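Local atomic coordinates of twin-arginine translocation pathway signal (Rhodoferax ferrireducens, PDB entry 5IM2), a protein that probably serves as the extracytoplasmic solute-binding component of a TRAP transporter, capturing small carboxylates such as the benzoate bound here. Residues E127-P132 and T355-L360; G203-I208 and Q326-K331. All coordinates share one frame; numbering follows the deposited sequence. Where two conformers were deposited one is given.

Contact 1: E127-P132 and T355-L360; sequences EVFELP and TTARAL
Val128 and Ala357 show how a helix can close on a short 3-10 turn through two valine methyls and the far end of a phenyl ring. The valine points toward helix 350-367, and its atoms can be followed outward. CB stands 4.4 Å from Ala357 CB, and beyond it the two branches divide. CG2 is anti to the backbone N and makes the shortest approach, 3.7 Å to Ala357 CB. CG1 takes the cramped place between N and the carbonyl carbon (chi1 69°), which brings it to 3.8 Å from the same methyl. Ala357 CB is therefore straddled by the fork of the isopropyl group. CG1 also faces its own neighbour, lying 3.4 Å from CD2 of Phe129.

The phenyl ring of Phe129 reaches the helix by its far end, and CZ comes obliquely to 4.1 Å from Ala357 CB. From 127-132 the methyl thus meets three apolar atoms, and Met134 also touches it; no hydrogen bond crosses between the segments. The turn has a backbone bond of its own, Glu130 N to Glu127 O at 2.9 Å, which closes the 3-10 turn on which Val128 and Phe129 sit.

Tyr148 of helix 138-152 meets the Phe129 ring edge to face, while Trp339 and Leu354 also touch Val128. The acids of the turn look to other partners: Glu127 forms a salt bridge with Arg196, and Glu130 bonds to Thr195 and to the backbone N of Thr262. Arg196 and Thr195 follow strand 190-193, whose Arg192 lines the benzoate pocket, whereas the ring of Phe129 is about 14 Å from the ligand. This is packing of helix 350-367, the last in the chain, on the connection between strand 111-114 and helix 138-152 in the two-sheet solute-binding fold of the DctP family.

Contact 2: G203-I208 and Q326-K331; sequences GYLGAI and QEFKRK
The Phe328 ring receives Leu205 at its edge, near the ring plane, with Leu205 CD1 3.8 Å from Phe328 CD2; Phe251 of strand 247-251 joins the same ring in an edge-to-face pair. The contact illustrates how a helix terminus can be packed in a solute-binding lobe: helix 196-205 closes in a Schellman motif, with Gly206 at positive phi (106°), a conformation that itself calls for glycine. Helix 322-332 lies across from it. These helices adjoin strands 208-211 and 316-320, the two outermost strands of the six-stranded sheet.

In Leu205, chi1 (-63°) and an extended chi2 (-178°) spread the two methyls: CD1 meets the ring edge only, while CD2 lies 3.8 Å from Lys331 CB and 4.0 Å from Phe328 CD2. The leucine and phenylalanine side chains cross at about a right angle. Cutting Leu205 back to an alanine removes both methyls and would probably leave a gap between the Phe328 edge and Lys331 CB. Beside Lys331, Arg330 NH2 forms a salt bridge to OE2 of Glu327, about one turn earlier, in the guanidinium plane. Toward solvent the packing ends with Tyr204, whose CB lies 3.7 Å from the backbone O of Lys331.

In the fold
Depth sets the two contacts apart. Contact 1 is buried, about 14 Å from the centre of the chain to its own centre, and joins methyl and phenyl groups alone. Contact 2, about 21 Å out, keeps a buried leucine-phenylalanine pair but is bordered by tyrosine, lysine and an ion pair at the surface. Along the chain, contact 2 is nested inside the loop closed by contact 1; in space their centres are about 19 Å apart and they do not touch. Helix 334-345 adjoins both, with Trp339 against 127-132 and Val334 against Tyr204. Helix 196-205 is likewise shared, carrying Arg196 near one end and Leu205 at the other.

Contact 1: E127-P132 and T355-L360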
# COMPACT_ATOMS: atom_id res chain seq x y z
N GLU A 127 9.50 -3.28 4.06
CA GLU A 127 8.51 -3.37 5.14
C GLU A 127 8.71 -2.34 6.24
O GLU A 127 7.82 -2.18 7.08
CB GLU A 127 8.55 -4.74 5.81
CG GLU A 127 8.13 -5.94 5.03
CD GLU A 127 8.31 -7.23 5.87
OE1 GLU A 127 9.16 -7.26 6.82
OE2 GLU A 127 7.61 -8.21 5.58
N VAL A 128 9.85 -1.65 6.28
CA VAL A 128 10.09 -0.65 7.31
C VAL A 128 8.97 0.40 7.29
O VAL A 128 8.63 0.99 8.33
CB VAL A 128 11.49 -0.03 7.10
CG1 VAL A 128 11.56 0.82 5.84
CG2 VAL A 128 11.93 0.73 8.34
N PHE A 129 8.39 0.65 6.12
CA PHE A 129 7.37 1.70 5.99
C PHE A 129 6.01 1.27 6.48
O PHE A 129 5.12 2.13 6.65
CB PHE A 129 7.30 2.16 4.53
CG PHE A 129 8.51 2.92 4.13
CD1 PHE A 129 8.67 4.24 4.53
CD2 PHE A 129 9.56 2.30 3.47
CE1 PHE A 129 9.82 4.92 4.23
CE2 PHE A 129 10.72 2.98 3.16
CZ PHE A 129 10.86 4.28 3.55
N GLU A 130 5.86 -0.02 6.77
CA GLU A 130 4.64 -0.63 7.28
C GLU A 130 4.66 -0.79 8.79
O GLU A 130 3.67 -1.25 9.37
CB GLU A 130 4.41 -2.00 6.62
CG GLU A 130 4.24 -1.85 5.11
CD GLU A 130 4.00 -3.15 4.36
OE1 GLU A 130 4.15 -4.23 4.95
OE2 GLU A 130 3.67 -3.06 3.16
N LEU A 131 5.73 -0.35 9.46
CA LEU A 131 5.83 -0.46 10.90
C LEU A 131 4.95 0.58 11.58
O LEU A 131 4.52 1.55 10.96
CB LEU A 131 7.29 -0.29 11.35
CG LEU A 131 8.28 -1.32 10.80
CD1 LEU A 131 9.66 -0.91 11.15
CD2 LEU A 131 7.99 -2.68 11.37
N PRO A 132 4.64 0.40 12.85
CA PRO A 132 3.65 1.29 13.47
C PRO A 132 4.14 2.73 13.49
O PRO A 132 5.30 3.02 13.80
CB PRO A 132 3.49 0.70 14.88
CG PRO A 132 3.76 -0.72 14.68
CD PRO A 132 4.90 -0.78 13.69
N THR A 355 16.78 3.76 10.93
CA THR A 355 17.29 5.12 11.09
C THR A 355 17.16 5.90 9.78
O THR A 355 16.68 7.05 9.77
CB THR A 355 18.75 5.05 11.58
OG1 THR A 355 18.78 4.40 12.85
CG2 THR A 355 19.37 6.42 11.74
N THR A 356 17.57 5.28 8.67
CA THR A 356 17.46 5.96 7.40
C THR A 356 15.99 6.23 7.07
O THR A 356 15.65 7.33 6.60
CB THR A 356 18.16 5.13 6.31
OG1 THR A 356 19.59 5.16 6.52
CG2 THR A 356 17.84 5.59 4.93
N ALA A 357 15.12 5.24 7.28
CA ALA A 357 13.72 5.42 6.89
C ALA A 357 13.09 6.61 7.61
O ALA A 357 12.39 7.43 6.99
CB ALA A 357 12.92 4.14 7.14
N ARG A 358 13.33 6.74 8.91
CA ARG A 358 12.76 7.87 9.63
C ARG A 358 13.33 9.18 9.12
O ARG A 358 12.59 10.16 8.94
CB ARG A 358 13.01 7.71 11.13
CG ARG A 358 12.18 6.57 11.69
CD ARG A 358 12.07 6.65 13.19
NE ARG A 358 10.94 5.86 13.68
CZ ARG A 358 11.04 4.82 14.51
NH1 ARG A 358 12.21 4.41 14.99
NH2 ARG A 358 9.92 4.21 14.88
N ALA A 359 14.64 9.22 8.85
CA ALA A 359 15.25 10.44 8.35
C ALA A 359 14.69 10.83 6.99
O ALA A 359 14.50 12.02 6.70
CB ALA A 359 16.77 10.28 8.25
N LEU A 360 14.48 9.84 6.11
CA LEU A 360 14.00 10.14 4.75
C LEU A 360 12.56 10.62 4.79
O LEU A 360 12.19 11.54 4.04
CB LEU A 360 14.16 8.90 3.84
CG LEU A 360 15.60 8.55 3.43
CD1 LEU A 360 15.70 7.31 2.55
CD2 LEU A 360 16.26 9.74 2.70

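Contact 2: G203-I208 and Q326-K331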
# COMPACT_ATOMS: atom_id res chain seq x y z
N GLY A 203 -1.75 -8.50 16.03
CA GLY A 203 -1.63 -9.51 17.06
C GLY A 203 -1.19 -8.94 18.38
O GLY A 203 -1.66 -9.36 19.45
N TYR A 204 -0.29 -7.97 18.34
CA TYR A 204 0.13 -7.33 19.57
C TYR A 204 -0.96 -6.45 20.17
O TYR A 204 -0.93 -6.17 21.37
CB TYR A 204 1.41 -6.53 19.32
CG TYR A 204 2.71 -7.33 19.47
CD1 TYR A 204 3.15 -7.74 20.73
CD2 TYR A 204 3.48 -7.68 18.38
CE1 TYR A 204 4.34 -8.46 20.91
CE2 TYR A 204 4.67 -8.41 18.53
CZ TYR A 204 5.09 -8.80 19.81
OH TYR A 204 6.25 -9.48 19.97
N LEU A 205 -1.95 -6.02 19.37
CA LEU A 205 -3.08 -5.28 19.90
C LEU A 205 -4.15 -6.19 20.49
O LEU A 205 -5.09 -5.69 21.13
CB LEU A 205 -3.67 -4.40 18.78
CG LEU A 205 -2.75 -3.30 18.23
CD1 LEU A 205 -3.53 -2.50 17.19
CD2 LEU A 205 -2.26 -2.39 19.34
N GLY A 206 -4.03 -7.50 20.31
CA GLY A 206 -4.93 -8.47 20.88
C GLY A 206 -5.91 -9.09 19.90
O GLY A 206 -6.64 -10.02 20.30
N ALA A 207 -5.91 -8.66 18.65
CA ALA A 207 -6.76 -9.25 17.63
C ALA A 207 -6.22 -10.61 17.19
O ALA A 207 -5.04 -10.92 17.40
CB ALA A 207 -6.87 -8.30 16.43
N ILE A 208 -7.09 -11.43 16.61
CA ILE A 208 -6.67 -12.61 15.86
C ILE A 208 -6.41 -12.17 14.42
O ILE A 208 -7.37 -11.87 13.69
CB ILE A 208 -7.74 -13.72 15.91
CG1 ILE A 208 -8.06 -14.09 17.37
CG2 ILE A 208 -7.27 -14.91 15.14
CD1 ILE A 208 -6.85 -14.50 18.22
N GLN A 326 -1.46 7.02 21.94
CA GLN A 326 -0.23 6.66 22.65
C GLN A 326 -0.31 5.26 23.24
O GLN A 326 0.72 4.57 23.32
CB GLN A 326 0.06 7.68 23.75
CG GLN A 326 0.70 8.96 23.24
CD GLN A 326 2.08 8.71 22.65
OE1 GLN A 326 2.38 9.12 21.52
NE2 GLN A 326 2.94 8.05 23.42
N GLU A 327 -1.51 4.80 23.60
CA GLU A 327 -1.65 3.43 24.09
C GLU A 327 -1.48 2.42 22.96
O GLU A 327 -0.92 1.33 23.17
CB GLU A 327 -3.00 3.27 24.78
CG GLU A 327 -3.12 4.08 26.06
CD GLU A 327 -2.00 3.78 27.08
OE1 GLU A 327 -1.87 2.60 27.51
OE2 GLU A 327 -1.25 4.71 27.44
N PHE A 328 -1.96 2.74 21.76
CA PHE A 328 -1.66 1.90 20.60
C PHE A 328 -0.15 1.82 20.35
O PHE A 328 0.39 0.73 20.12
CB PHE A 328 -2.39 2.42 19.36
CG PHE A 328 -3.86 2.06 19.31
CD1 PHE A 328 -4.82 2.85 19.94
CD2 PHE A 328 -4.29 0.93 18.63
CE1 PHE A 328 -6.17 2.51 19.88
CE2 PHE A 328 -5.62 0.60 18.55
CZ PHE A 328 -6.57 1.39 19.19
N LYS A 329 0.55 2.96 20.40
CA LYS A 329 1.99 2.93 20.11
C LYS A 329 2.73 2.13 21.18
O LYS A 329 3.71 1.42 20.88
CB LYS A 329 2.59 4.35 20.04
CG LYS A 329 1.66 5.40 19.49
CD LYS A 329 2.36 6.73 19.22
CE LYS A 329 1.36 7.73 18.63
NZ LYS A 329 1.97 9.04 18.29
N ARG A 330 2.28 2.25 22.42
CA ARG A 330 2.87 1.50 23.52
C ARG A 330 2.74 -0.00 23.29
O ARG A 330 3.70 -0.76 23.44
CB ARG A 330 2.20 1.91 24.82
CG ARG A 330 2.87 1.39 26.06
CD ARG A 330 1.94 1.44 27.25
NE ARG A 330 1.42 2.78 27.48
CZ ARG A 330 2.05 3.73 28.16
NH1 ARG A 330 3.25 3.50 28.69
NH2 ARG A 330 1.47 4.92 28.32
N LYS A 331 1.54 -0.44 22.90
CA LYS A 331 1.27 -1.86 22.71
C LYS A 331 1.99 -2.41 21.49
O LYS A 331 2.32 -3.60 21.45
CB LYS A 331 -0.23 -2.10 22.57
CG LYS A 331 -1.00 -2.10 23.88
CD LYS A 331 -2.31 -2.88 23.77
CE LYS A 331 -2.98 -3.01 25.14
NZ LYS A 331 -4.43 -3.36 25.05